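Putative iron-uptake ABC transport system,periplasmic iron-binding protein (PDB 3E13) binds ferric iron in the periplasm and probably hands it to an ABC transporter that carries it into the cell. Local coordinates at residues 10-14 / 266-272; 55-61 / 234-240; 201-205 / 216-221; 258-264 / 275-281. All blocks are in the same frame, centred on the assembly; numbering follows the deposited sequence.

How the contacts relate
Contact 1 joins segments 252 residues apart beside the iron, about 12 Å from the chain centre; the centres of contacts 2, 3 and 4 lie about 14, 14 and 13 Å from its own. Contact 2 is the antiparallel pairing of strands 55-58 and 233-241; it touches contact 1 through Arg-10 and His-11, the latter on Ala-59 near the metal. Contact 3 packs helix 198-205, which carries the iron ligands Tyr-199 and Tyr-200, against 216-221; Leu-203 touches contact 1. Contact 4 shares helix 260-268 with contact 1 and is structural packing farther out. Along the chain, contact 3 lies within contact 2 and both within contact 1, whereas the segments of contacts 1 and 4 alternate.

Contact 1. Residues 10-14 / 266-272; sequences RHYNA and LTDSNYE. With FE (Fe (III) ion), chain B.
The ferric site lies at the loop following strand 3-8, and here that loop packs against the end of helix 260-268, Asn-270 lying over one face of the Tyr-12 ring and Arg-10 pairing with Glu-272. Tyr-12 OH binds the iron at 1.9 Å and His-11 NE2 at 2.2 Å; Tyr-143, Tyr-199 and Tyr-200 complete the site. Asn-270 ND2 sits over the centre of the ring, 3.4 Å from Tyr-12 CG, with ring and amide planes 66° apart. The same amide nitrogen donates to Glu-272 OE1 over 2.8 Å, arriving from above the carboxylate plane, while Asn-270 OD1 reaches Ala-14 N through a water. A bend at chi3 (59°) turns the Arg-10 guanidinium to meet Glu-272 end-on with NH1 and NH2, the two flat groups nearly coplanar (19°), and Arg-10 NH2 lies 3.1 Å from Glu-272 OE1. Three nitrogens thus converge on OE1; OE2 also bonds Thr-100 and Arg-102, and Arg-10 NE pairs with Asp-15. Iron(III) and a hydrogen bond from Arg-102 to Tyr-12 OH probably favour the phenolate. Two first-shell ligands, with Arg-10, Asn-270 and Glu-272 as second shell behind Tyr-12, belong to the tyrosine-rich site of a periplasmic ferric-binding protein.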
loop_
_atom_site.group_PDB
_atom_site.type_symbol
_atom_site.label_atom_id
_atom_site.label_comp_id
_atom_site.label_asym_id
_atom_site.label_seq_id
_atom_site.Cartn_x
_atom_site.Cartn_y
_atom_site.Cartn_z
ATOM N N ARG A 10 -2.124 3.482 -8.130
ATOM C CA ARG A 10 -3.221 3.682 -7.185
ATOM C C ARG A 10 -4.538 3.248 -7.868
ATOM O O ARG A 10 -4.566 2.969 -9.087
ATOM C CB ARG A 10 -3.253 5.119 -6.667
ATOM C CG ARG A 10 -2.193 5.361 -5.625
ATOM C CD ARG A 10 -2.139 6.786 -5.113
ATOM N NE ARG A 10 -3.379 7.251 -4.502
ATOM C CZ ARG A 10 -3.667 7.168 -3.158
ATOM N NH1 ARG A 10 -2.819 6.622 -2.284
ATOM N NH2 ARG A 10 -4.823 7.683 -2.722
ATOM N N HIS A 11 -5.604 3.106 -7.104
ATOM C CA HIS A 11 -6.825 2.501 -7.607
ATOM C C HIS A 11 -8.023 2.974 -6.782
ATOM O O HIS A 11 -8.818 2.159 -6.275
ATOM C CB HIS A 11 -6.651 0.963 -7.579
ATOM C CG HIS A 11 -5.872 0.477 -6.386
ATOM N ND1 HIS A 11 -4.507 0.281 -6.415
ATOM C CD2 HIS A 11 -6.267 0.191 -5.114
ATOM C CE1 HIS A 11 -4.100 -0.102 -5.204
ATOM N NE2 HIS A 11 -5.158 -0.185 -4.407
ATOM N N TYR A 12 -8.120 4.303 -6.667
ATOM C CA TYR A 12 -9.054 4.949 -5.751
ATOM C C TYR A 12 -9.831 6.069 -6.406
ATOM O O TYR A 12 -9.276 6.895 -7.139
ATOM C CB TYR A 12 -8.295 5.528 -4.561
ATOM C CG TYR A 12 -7.354 4.537 -3.915
ATOM C CD1 TYR A 12 -5.968 4.724 -3.977
ATOM C CD2 TYR A 12 -7.812 3.371 -3.354
ATOM C CE1 TYR A 12 -5.084 3.833 -3.436
ATOM C CE2 TYR A 12 -6.934 2.469 -2.821
ATOM C CZ TYR A 12 -5.588 2.681 -2.833
ATOM O OH TYR A 12 -4.783 1.706 -2.279
ATOM N N ASN A 13 -11.122 6.100 -6.113
ATOM C CA ASN A 13 -11.974 7.184 -6.569
ATOM C C ASN A 13 -11.578 8.525 -6.016
ATOM O O ASN A 13 -11.712 9.543 -6.676
ATOM C CB ASN A 13 -13.405 6.884 -6.183
ATOM C CG ASN A 13 -14.157 6.307 -7.288
ATOM O OD1 ASN A 13 -13.603 5.535 -8.098
ATOM N ND2 ASN A 13 -15.409 6.713 -7.414
ATOM N N ALA A 14 -11.043 8.555 -4.798
ATOM C CA ALA A 14 -10.617 9.811 -4.197
ATOM C C ALA A 14 -9.582 10.562 -5.003
ATOM O O ALA A 14 -9.511 11.791 -4.998
ATOM C CB ALA A 14 -10.088 9.590 -2.762
ATOM N N LEU A 266 -6.957 12.692 1.687
ATOM C CA LEU A 266 -6.432 11.324 1.704
ATOM C C LEU A 266 -6.863 10.571 2.956
ATOM O O LEU A 266 -7.122 9.374 2.877
ATOM C CB LEU A 266 -4.933 11.346 1.539
ATOM C CG LEU A 266 -4.438 11.690 0.105
ATOM C CD1 LEU A 266 -3.003 12.161 0.110
ATOM C CD2 LEU A 266 -4.623 10.536 -0.819
ATOM N N THR A 267 -6.968 11.254 4.108
ATOM C CA THR A 267 -7.483 10.564 5.287
ATOM C C THR A 267 -9.022 10.601 5.391
ATOM O O THR A 267 -9.643 9.610 5.789
ATOM C CB THR A 267 -6.754 11.053 6.559
ATOM O OG1 THR A 267 -7.087 10.217 7.667
ATOM C CG2 THR A 267 -7.155 12.462 6.989
ATOM N N ASP A 268 -9.637 11.707 4.985
ATOM C CA ASP A 268 -11.079 11.850 5.096
ATOM C C ASP A 268 -11.885 11.042 4.068
ATOM O O ASP A 268 -12.994 10.555 4.388
ATOM C CB ASP A 268 -11.497 13.296 5.020
ATOM C CG ASP A 268 -11.249 14.050 6.312
ATOM O OD1 ASP A 268 -10.589 13.575 7.305
ATOM O OD2 ASP A 268 -11.660 15.224 6.375
ATOM N N SER A 269 -11.360 10.972 2.856
ATOM C CA SER A 269 -12.034 10.347 1.744
ATOM C C SER A 269 -11.449 8.985 1.340
ATOM O O SER A 269 -12.179 8.185 0.773
ATOM C CB SER A 269 -12.070 11.289 0.530
ATOM O OG SER A 269 -12.886 12.431 0.857
ATOM N N ASN A 270 -10.184 8.736 1.652
ATOM C CA ASN A 270 -9.557 7.448 1.353
ATOM C C ASN A 270 -9.104 6.649 2.550
ATOM O O ASN A 270 -8.639 5.529 2.379
ATOM C CB ASN A 270 -8.420 7.578 0.314
ATOM C CG ASN A 270 -8.365 6.380 -0.614
ATOM O OD1 ASN A 270 -9.408 6.002 -1.181
ATOM N ND2 ASN A 270 -7.186 5.781 -0.762
ATOM N N TYR A 271 -9.260 7.196 3.760
ATOM C CA TYR A 271 -9.019 6.498 4.999
ATOM C C TYR A 271 -7.593 6.031 5.221
ATOM O O TYR A 271 -7.369 5.152 6.020
ATOM C CB TYR A 271 -10.073 5.373 5.173
ATOM C CG TYR A 271 -11.452 6.013 5.007
ATOM C CD1 TYR A 271 -11.984 6.823 6.003
ATOM C CD2 TYR A 271 -12.123 5.956 3.798
ATOM C CE1 TYR A 271 -13.171 7.465 5.807
ATOM C CE2 TYR A 271 -13.318 6.570 3.614
ATOM C CZ TYR A 271 -13.841 7.331 4.625
ATOM O OH TYR A 271 -15.034 8.020 4.448
ATOM N N GLU A 272 -6.661 6.716 4.565
ATOM C CA GLU A 272 -5.235 6.446 4.741
ATOM C C GLU A 272 -4.695 7.309 5.855
ATOM O O GLU A 272 -5.386 8.210 6.349
ATOM C CB GLU A 272 -4.467 6.679 3.458
ATOM C CG GLU A 272 -4.905 5.776 2.301
ATOM C CD GLU A 272 -4.230 6.122 0.995
ATOM O OE1 GLU A 272 -4.811 6.921 0.232
ATOM O OE2 GLU A 272 -3.133 5.585 0.756
HETATM FE FE FE B . -4.862 -0.236 -2.229
HETATM O O HOH W 1 -11.335 6.530 -2.836
#

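Contact 2. Residues 55-61 / 234-240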
loop_
_atom_site.group_PDB
_atom_site.type_symbol
_atom_site.label_atom_id
_atom_site.label_comp_id
_atom_site.label_asym_id
_atom_site.label_seq_id
_atom_site.Cartn_x
_atom_site.Cartn_y
_atom_site.Cartn_z
ATOM N N ILE A 55 5.174 11.437 -14.199
ATOM C CA ILE A 55 4.985 11.051 -12.799
ATOM C C ILE A 55 4.627 9.562 -12.756
ATOM O O ILE A 55 3.813 9.074 -13.565
ATOM C CB ILE A 55 3.855 11.919 -12.145
ATOM C CG1 ILE A 55 4.300 13.375 -11.946
ATOM C CG2 ILE A 55 3.300 11.261 -10.890
ATOM C CD1 ILE A 55 5.192 13.595 -10.761
ATOM N N PHE A 56 5.198 8.892 -11.748
ATOM C CA PHE A 56 4.851 7.528 -11.393
ATOM C C PHE A 56 4.308 7.573 -9.966
ATOM O O PHE A 56 4.978 8.019 -9.067
ATOM C CB PHE A 56 6.097 6.606 -11.511
ATOM C CG PHE A 56 5.828 5.123 -11.240
ATOM C CD1 PHE A 56 4.663 4.497 -11.718
ATOM C CD2 PHE A 56 6.743 4.340 -10.526
ATOM C CE1 PHE A 56 4.391 3.165 -11.464
ATOM C CE2 PHE A 56 6.508 2.991 -10.315
ATOM C CZ PHE A 56 5.335 2.391 -10.795
ATOM N N ILE A 57 3.079 7.134 -9.776
ATOM C CA ILE A 57 2.468 7.015 -8.449
ATOM C C ILE A 57 2.196 5.535 -8.150
ATOM O O ILE A 57 1.701 4.794 -9.020
ATOM C CB ILE A 57 1.115 7.788 -8.348
ATOM C CG1 ILE A 57 1.234 9.164 -8.888
ATOM C CG2 ILE A 57 0.699 7.864 -6.853
ATOM C CD1 ILE A 57 -0.102 9.975 -8.827
ATOM N N THR A 58 2.557 5.094 -6.944
ATOM C CA THR A 58 2.320 3.698 -6.513
ATOM C C THR A 58 1.543 3.679 -5.226
ATOM O O THR A 58 1.352 4.717 -4.559
ATOM C CB THR A 58 3.622 2.954 -6.228
ATOM O OG1 THR A 58 4.178 3.495 -5.021
ATOM C CG2 THR A 58 4.642 3.086 -7.352
ATOM N N ALA A 59 1.100 2.480 -4.873
ATOM C CA ALA A 59 0.516 2.214 -3.590
ATOM C C ALA A 59 1.459 1.309 -2.778
ATOM O O ALA A 59 1.034 0.498 -1.960
ATOM C CB ALA A 59 -0.849 1.560 -3.801
ATOM N N ASP A 60 2.748 1.451 -3.034
ATOM C CA ASP A 60 3.749 0.511 -2.523
ATOM C C ASP A 60 5.156 1.053 -2.597
ATOM O O ASP A 60 5.595 1.595 -3.633
ATOM C CB ASP A 60 3.643 -0.792 -3.307
ATOM C CG ASP A 60 4.690 -1.756 -2.959
ATOM O OD1 ASP A 60 5.493 -2.173 -3.882
ATOM O OD2 ASP A 60 4.777 -2.217 -1.801
ATOM N N ILE A 61 5.902 0.877 -1.520
ATOM C CA ILE A 61 7.323 1.277 -1.506
ATOM C C ILE A 61 8.135 0.510 -2.551
ATOM O O ILE A 61 8.945 1.112 -3.256
ATOM C CB ILE A 61 8.002 1.131 -0.098
ATOM C CG1 ILE A 61 9.496 1.527 -0.148
ATOM C CG2 ILE A 61 7.845 -0.297 0.495
ATOM C CD1 ILE A 61 9.802 2.913 -0.680
ATOM N N ASN A 234 3.342 0.250 5.039
ATOM C CA ASN A 234 3.749 0.470 3.663
ATOM C C ASN A 234 3.294 1.879 3.305
ATOM O O ASN A 234 2.538 2.522 4.071
ATOM C CB ASN A 234 3.104 -0.604 2.755
ATOM C CG ASN A 234 3.791 -0.756 1.394
ATOM O OD1 ASN A 234 4.640 0.050 0.977
ATOM N ND2 ASN A 234 3.432 -1.830 0.685
ATOM N N ILE A 235 3.828 2.438 2.225
ATOM C CA ILE A 235 3.432 3.756 1.751
ATOM C C ILE A 235 2.809 3.703 0.385
ATOM O O ILE A 235 3.104 2.810 -0.378
ATOM C CB ILE A 235 4.660 4.730 1.732
ATOM C CG1 ILE A 235 5.796 4.214 0.783
ATOM C CG2 ILE A 235 5.110 4.966 3.187
ATOM C CD1 ILE A 235 6.801 5.270 0.349
ATOM N N SER A 236 1.991 4.702 0.078
ATOM C CA SER A 236 1.719 5.070 -1.279
ATOM C C SER A 236 2.717 6.230 -1.505
ATOM O O SER A 236 3.040 7.015 -0.588
ATOM C CB SER A 236 0.287 5.513 -1.486
ATOM O OG SER A 236 0.081 6.157 -2.716
ATOM N N GLY A 237 3.235 6.337 -2.709
ATOM C CA GLY A 237 4.218 7.355 -2.966
ATOM C C GLY A 237 4.346 7.741 -4.401
ATOM O O GLY A 237 3.614 7.261 -5.257
ATOM N N ILE A 238 5.296 8.634 -4.657
ATOM C CA ILE A 238 5.293 9.359 -5.929
ATOM C C ILE A 238 6.715 9.724 -6.323
ATOM O O ILE A 238 7.591 9.909 -5.487
ATOM C CB ILE A 238 4.391 10.646 -5.846
ATOM C CG1 ILE A 238 4.145 11.300 -7.216
ATOM C CG2 ILE A 238 4.976 11.654 -4.874
ATOM C CD1 ILE A 238 2.995 12.253 -7.260
ATOM N N ALA A 239 6.941 9.740 -7.627
ATOM C CA ALA A 239 8.233 10.027 -8.232
ATOM C C ALA A 239 8.052 10.735 -9.581
ATOM O O ALA A 239 7.039 10.504 -10.271
ATOM C CB ALA A 239 8.983 8.730 -8.530
ATOM N N MET A 240 9.018 11.588 -9.924
ATOM C CA MET A 240 9.183 12.108 -11.274
ATOM C C MET A 240 9.958 11.120 -12.115
ATOM O O MET A 240 10.944 10.598 -11.684
ATOM C CB MET A 240 9.906 13.445 -11.223
ATOM C CG MET A 240 9.868 14.177 -12.604
ATOM S SD MET A 240 10.635 15.782 -12.568
ATOM C CE MET A 240 12.181 15.394 -12.401
#
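Strands 55-58 and 234-240 run antiparallel, their axes 4.7 Å apart at closest and 164° between their directions. Phe-56 with Ala-239 and Thr-58 with Gly-237 are the hydrogen-bonded pairs; Phe-56 N to Ala-239 O measures 2.9 Å, and Ile-55 with Met-240 and Ile-57 with Ile-238 are non-hydrogen-bonded pairs. On the face carrying the isoleucines, Ile-238 CD1 fits between its neighbours, 3.8 Å from Ile-55 CG2 and 3.9 Å from Ile-57 CG1. Ile-57 and Ile-238 lie side by side and point the same way, whereas Ile-55 slants across Ile-238. Strand 3-8 pairs with the other edge of 55-58, which places this ladder inside the mixed sheet of a periplasmic binding protein fold, and Ile-6 packs on both Ile-55 and Ile-57. From Thr-58 O onward side chains take part in the pairing. Ser-236 OG donates to Thr-58 O over 2.7 Å, in the carbonyl plane, beside the bond from Gly-237 N; the hydroxyl also meets Arg-10. Asp-60 is the N-cap of helix 61-69, its OD1 taking Asn-63 N and its OD2 bonding Thr-146. Asp-60 CG is anti to its own N (chi1 174°), which carries the carboxylate toward Asn-234; Asp-60 OD2 accepts from Asn-234 ND2 at 2.9 Å along a nearly straight bond, using the anti lone pair. Asn-234 OD1 accepts from Ile-61 N on a lone pair and from Ile-235 N, so both ends of that amide are engaged.

Contact 3. Residues 201-205 / 216-221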
loop_
_atom_site.group_PDB
_atom_site.type_symbol
_atom_site.label_atom_id
_atom_site.label_comp_id
_atom_site.label_asym_id
_atom_site.label_seq_id
_atom_site.Cartn_x
_atom_site.Cartn_y
_atom_site.Cartn_z
ATOM N N ILE A 201 -10.940 -0.918 5.195
ATOM C CA ILE A 201 -12.019 -1.031 6.183
ATOM C C ILE A 201 -12.788 0.288 6.236
ATOM O O ILE A 201 -14.013 0.298 6.272
ATOM C CB ILE A 201 -11.483 -1.431 7.601
ATOM C CG1 ILE A 201 -10.812 -2.794 7.500
ATOM C CG2 ILE A 201 -12.597 -1.374 8.647
ATOM C CD1 ILE A 201 -10.099 -3.221 8.735
ATOM N N GLY A 202 -12.071 1.411 6.190
ATOM C CA GLY A 202 -12.726 2.687 6.076
ATOM C C GLY A 202 -13.496 2.944 4.820
ATOM O O GLY A 202 -14.584 3.508 4.864
ATOM N N LEU A 203 -12.935 2.540 3.680
ATOM C CA LEU A 203 -13.601 2.736 2.414
ATOM C C LEU A 203 -14.914 1.958 2.423
ATOM O O LEU A 203 -15.942 2.450 1.964
ATOM C CB LEU A 203 -12.730 2.255 1.245
ATOM C CG LEU A 203 -11.652 3.232 0.808
ATOM C CD1 LEU A 203 -10.678 2.589 -0.169
ATOM C CD2 LEU A 203 -12.232 4.460 0.235
ATOM N N LEU A 204 -14.862 0.734 2.907
ATOM C CA LEU A 204 -16.044 -0.112 2.938
ATOM C C LEU A 204 -17.112 0.467 3.848
ATOM O O LEU A 204 -18.275 0.563 3.490
ATOM C CB LEU A 204 -15.679 -1.555 3.313
ATOM C CG LEU A 204 -14.850 -2.361 2.307
ATOM C CD1 LEU A 204 -14.263 -3.591 2.969
ATOM C CD2 LEU A 204 -15.707 -2.732 1.105
ATOM N N LYS A 205 -16.732 0.786 5.098
ATOM C CA LYS A 205 -17.692 1.337 6.050
ATOM C C LYS A 205 -18.393 2.613 5.635
ATOM O O LYS A 205 -19.492 2.881 6.092
ATOM C CB LYS A 205 -17.014 1.552 7.414
ATOM C CG LYS A 205 -16.654 0.321 8.153
ATOM C CD LYS A 205 -15.854 0.624 9.421
ATOM C CE LYS A 205 -16.678 1.223 10.524
ATOM N NZ LYS A 205 -17.707 0.255 11.022
ATOM N N GLY A 216 -17.833 -3.912 5.628
ATOM C CA GLY A 216 -16.890 -3.157 6.430
ATOM C C GLY A 216 -17.279 -3.139 7.892
ATOM O O GLY A 216 -16.417 -3.219 8.788
ATOM N N ASN A 217 -18.576 -3.147 8.138
ATOM C CA ASN A 217 -19.075 -3.038 9.522
ATOM C C ASN A 217 -18.825 -4.333 10.328
ATOM O O ASN A 217 -18.805 -4.287 11.581
ATOM C CB ASN A 217 -20.556 -2.672 9.581
ATOM C CG ASN A 217 -20.830 -1.170 9.391
ATOM O OD1 ASN A 217 -19.921 -0.360 9.346
ATOM N ND2 ASN A 217 -22.127 -0.817 9.235
ATOM N N SER A 218 -18.595 -5.456 9.649
ATOM C CA SER A 218 -18.322 -6.719 10.277
ATOM C C SER A 218 -16.875 -6.917 10.703
ATOM O O SER A 218 -16.574 -7.888 11.365
ATOM C CB SER A 218 -18.761 -7.851 9.343
ATOM O OG SER A 218 -17.797 -8.086 8.299
ATOM N N LEU A 219 -15.975 -6.016 10.285
ATOM C CA LEU A 219 -14.527 -6.226 10.468
ATOM C C LEU A 219 -13.962 -5.696 11.766
ATOM O O LEU A 219 -14.138 -4.514 12.079
ATOM C CB LEU A 219 -13.746 -5.693 9.284
ATOM C CG LEU A 219 -14.231 -6.223 7.929
ATOM C CD1 LEU A 219 -13.496 -5.447 6.794
ATOM C CD2 LEU A 219 -14.037 -7.664 7.775
ATOM N N GLY A 220 -13.282 -6.576 12.509
ATOM C CA GLY A 220 -12.366 -6.184 13.561
ATOM C C GLY A 220 -10.901 -6.247 13.097
ATOM O O GLY A 220 -10.566 -7.021 12.220
ATOM N N ILE A 221 -10.039 -5.460 13.728
ATOM C CA ILE A 221 -8.635 -5.380 13.334
ATOM C C ILE A 221 -7.764 -6.011 14.399
ATOM O O ILE A 221 -7.837 -5.635 15.579
ATOM C CB ILE A 221 -8.202 -3.917 13.173
ATOM C CG1 ILE A 221 -9.039 -3.249 12.071
ATOM C CG2 ILE A 221 -6.664 -3.854 12.928
ATOM C CD1 ILE A 221 -8.700 -1.720 11.858
HETATM O O HOH W 2 -20.347 2.241 8.614
HETATM O O HOH W 3 -15.609 -2.180 11.476
#
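Ile-201 lays its CD1 against Ile-221, 3.5 Å from Ile-221 CG1, while Ile-201 CG1 touches Leu-219 CD1 at 3.8 Å. With CG1 trailing away from the carbonyl carbon (chi1 -61°) and the chain extended beyond it (chi2 172°), the long branch of Ile-201 reaches from helix 198-205 to the strand, and slants across both partners. Phe-288 of helix 283-288 packs on Ile-201 and Ile-221 too. One turn along, Leu-204 sets CB 3.7 Å from Gly-216 CA, a close approach of backbone to side chain in helix 210-217. Helix 198-205, helix 210-217 and strand 219-222 follow one another in the chain, a succession that leads from the iron-binding Tyr-199 and Tyr-200 back into the sheet, where 219-222 pairs with strand 97-109. At the more exposed side, Lys-205 bends at both chi3 and chi4, which brings NZ to Asn-217 OD1, while Lys-205 CG rests 3.5 Å from Gly-216 C. Lys-205 NZ donates to Asn-217 OD1 over 2.8 Å, tilted 35° from the carbonyl plane. One water joins Asn-217 OD1 to Lys-205 O; a second accepts from Lys-205 NZ and donates to Gly-216 O and Leu-219 O.

Contact 4. Residues 258-264 / 275-281; sequences LSPEIQK and IRNDVEL
Two bent side chains bring the segments together: Gln-263 folds at chi2 (-86°) to carry its amide toward the backbone of Ile-275 and Arg-276, and Arg-276 bends at chi3 (68°) to swing its guanidinium over Pro-260. Gln-263 OE1 accepts twice. Ile-275 N approaches in the carbonyl plane at 2.9 Å, and Arg-276 N, at 3.2 Å, from above that plane; NE2 of the same amide bonds to Met-257 O and Ile-99 O, so this buried group is held at both ends. The aliphatic part of Arg-276 runs along Gln-263, with Arg-276 CD 3.6 Å from Gln-263 CG. Arg-276 NH1 donates to Leu-258 O over 3.0 Å, nearly straight and lying in both the guanidinium and the carbonyl plane, just ahead of helix 260-268, whose N-cap is Ser-259. Pro-260 CG lies over one face of the guanidinium. Arg-276 NE and NH2 meet Asp-278 side-on, each nitrogen taking one syn lone pair, which fixes the rotation of the group; Phe-84 adds a cation-pi contact. The contact thus ties the start of helix 260-268 to the loop that leaves strand 273-274 for helix 283-288. Val-279 spreads its two methyls over neighbouring helix residues, CG2 on Gln-263 CB and CG1 on Lys-264 CA, each 3.9 Å away. Lys-264 sends NZ to Glu-280 O at 2.8 Å, from above the carbonyl plane, and reaches Leu-281 O through a water, while Asp-268 gives it a salt bridge.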
loop_
_atom_site.group_PDB
_atom_site.type_symbol
_atom_site.label_atom_id
_atom_site.label_comp_id
_atom_site.label_asym_id
_atom_site.label_seq_id
_atom_site.Cartn_x
_atom_site.Cartn_y
_atom_site.Cartn_z
ATOM N N LEU A 258 1.311 16.811 -0.981
ATOM C CA LEU A 258 1.632 16.995 0.450
ATOM C C LEU A 258 1.003 18.242 1.025
ATOM O O LEU A 258 1.316 18.610 2.162
ATOM C CB LEU A 258 3.162 16.956 0.682
ATOM C CG LEU A 258 3.802 15.606 0.968
ATOM C CD1 LEU A 258 3.370 15.049 2.309
ATOM C CD2 LEU A 258 3.529 14.646 -0.182
ATOM N N SER A 259 0.160 18.924 0.255
ATOM C CA SER A 259 -0.500 20.146 0.765
ATOM C C SER A 259 -1.550 19.795 1.813
ATOM O O SER A 259 -2.038 18.693 1.865
ATOM C CB SER A 259 -1.118 20.926 -0.385
ATOM O OG SER A 259 -2.194 20.270 -0.999
ATOM N N PRO A 260 -1.855 20.740 2.704
ATOM C CA PRO A 260 -2.839 20.503 3.759
ATOM C C PRO A 260 -4.162 19.957 3.306
ATOM O O PRO A 260 -4.626 18.963 3.907
ATOM C CB PRO A 260 -2.975 21.887 4.399
ATOM C CG PRO A 260 -1.629 22.528 4.162
ATOM C CD PRO A 260 -1.200 22.058 2.797
ATOM N N GLU A 261 -4.752 20.536 2.254
ATOM C CA GLU A 261 -6.055 20.112 1.787
ATOM C C GLU A 261 -6.044 18.700 1.228
ATOM O O GLU A 261 -6.957 17.935 1.485
ATOM C CB GLU A 261 -6.685 21.093 0.763
ATOM C CG GLU A 261 -8.076 20.646 0.334
ATOM C CD GLU A 261 -8.857 21.609 -0.540
ATOM O OE1 GLU A 261 -8.260 22.519 -1.135
ATOM O OE2 GLU A 261 -10.116 21.441 -0.576
ATOM N N ILE A 262 -4.970 18.353 0.526
ATOM C CA ILE A 262 -4.927 17.076 -0.144
ATOM C C ILE A 262 -4.619 15.959 0.865
ATOM O O ILE A 262 -5.202 14.868 0.787
ATOM C CB ILE A 262 -3.920 17.125 -1.286
ATOM C CG1 ILE A 262 -4.326 18.204 -2.282
ATOM C CG2 ILE A 262 -3.800 15.785 -1.963
ATOM C CD1 ILE A 262 -5.764 18.006 -2.913
ATOM N N GLN A 263 -3.738 16.236 1.824
ATOM C CA GLN A 263 -3.474 15.272 2.874
ATOM C C GLN A 263 -4.726 15.014 3.693
ATOM O O GLN A 263 -4.995 13.891 4.105
ATOM C CB GLN A 263 -2.305 15.728 3.734
ATOM C CG GLN A 263 -0.998 15.703 2.967
ATOM C CD GLN A 263 -0.359 14.356 3.021
ATOM O OE1 GLN A 263 -0.104 13.835 4.098
ATOM N NE2 GLN A 263 -0.161 13.753 1.864
ATOM N N LYS A 264 -5.524 16.067 3.916
ATOM C CA LYS A 264 -6.804 15.887 4.596
ATOM C C LYS A 264 -7.790 15.009 3.774
ATOM O O LYS A 264 -8.458 14.142 4.334
ATOM C CB LYS A 264 -7.426 17.235 4.987
ATOM C CG LYS A 264 -8.630 17.037 5.975
ATOM C CD LYS A 264 -8.338 16.087 7.148
ATOM C CE LYS A 264 -9.221 16.339 8.376
ATOM N NZ LYS A 264 -9.424 15.122 9.157
ATOM N N ILE A 275 0.941 11.680 5.698
ATOM C CA ILE A 275 2.365 11.831 5.993
ATOM C C ILE A 275 2.586 13.044 6.886
ATOM O O ILE A 275 3.392 12.981 7.807
ATOM C CB ILE A 275 3.153 11.958 4.692
ATOM C CG1 ILE A 275 3.023 10.656 3.936
ATOM C CG2 ILE A 275 4.618 12.344 4.945
ATOM C CD1 ILE A 275 3.662 9.458 4.544
ATOM N N ARG A 276 1.878 14.122 6.637
ATOM C CA ARG A 276 2.082 15.332 7.431
ATOM C C ARG A 276 1.664 15.083 8.849
ATOM O O ARG A 276 0.631 14.430 9.104
ATOM C CB ARG A 276 1.236 16.479 6.887
ATOM C CG ARG A 276 1.546 17.003 5.547
ATOM C CD ARG A 276 0.629 18.120 5.132
ATOM N NE ARG A 276 0.845 19.330 5.958
ATOM C CZ ARG A 276 1.320 20.502 5.524
ATOM N NH1 ARG A 276 1.669 20.687 4.260
ATOM N NH2 ARG A 276 1.428 21.512 6.407
ATOM N N ASN A 277 2.412 15.709 9.781
ATOM C CA ASN A 277 2.149 15.557 11.186
ATOM C C ASN A 277 1.218 16.606 11.778
ATOM O O ASN A 277 0.983 16.613 13.001
ATOM C CB ASN A 277 3.423 15.460 12.020
ATOM C CG ASN A 277 4.215 16.771 12.105
ATOM O OD1 ASN A 277 3.787 17.828 11.654
ATOM N ND2 ASN A 277 5.406 16.680 12.699
ATOM N N ASP A 278 0.639 17.431 10.933
ATOM C CA ASP A 278 -0.308 18.474 11.338
ATOM C C ASP A 278 -1.719 18.324 10.715
ATOM O O ASP A 278 -2.512 19.262 10.682
ATOM C CB ASP A 278 0.301 19.851 11.036
ATOM C CG ASP A 278 0.453 20.109 9.572
ATOM O OD1 ASP A 278 0.833 21.236 9.193
ATOM O OD2 ASP A 278 0.179 19.211 8.747
ATOM N N VAL A 279 -2.025 17.121 10.242
ATOM C CA VAL A 279 -3.314 16.814 9.672
ATOM C C VAL A 279 -4.024 15.775 10.565
ATOM O O VAL A 279 -3.543 14.659 10.732
ATOM C CB VAL A 279 -3.157 16.239 8.245
ATOM C CG1 VAL A 279 -4.507 15.824 7.698
ATOM C CG2 VAL A 279 -2.542 17.267 7.319
ATOM N N GLU A 280 -5.116 16.158 11.168
ATOM C CA GLU A 280 -5.920 15.254 11.996
ATOM C C GLU A 280 -6.430 14.077 11.192
ATOM O O GLU A 280 -6.886 14.222 10.051
ATOM C CB GLU A 280 -7.088 16.004 12.631
ATOM C CG GLU A 280 -6.638 16.946 13.743
ATOM C CD GLU A 280 -6.407 16.277 15.083
ATOM O OE1 GLU A 280 -6.845 15.100 15.237
ATOM O OE2 GLU A 280 -5.848 16.952 16.024
ATOM N N LEU A 281 -6.402 12.912 11.816
ATOM C CA LEU A 281 -6.997 11.718 11.232
ATOM C C LEU A 281 -8.504 11.875 11.104
ATOM O O LEU A 281 -9.137 12.541 11.884
ATOM C CB LEU A 281 -6.660 10.468 12.052
ATOM C CG LEU A 281 -5.206 10.166 12.293
ATOM C CD1 LEU A 281 -5.044 8.920 13.115
ATOM C CD2 LEU A 281 -4.417 10.097 10.993
HETATM O O HOH W 4 -10.601 14.910 11.718
#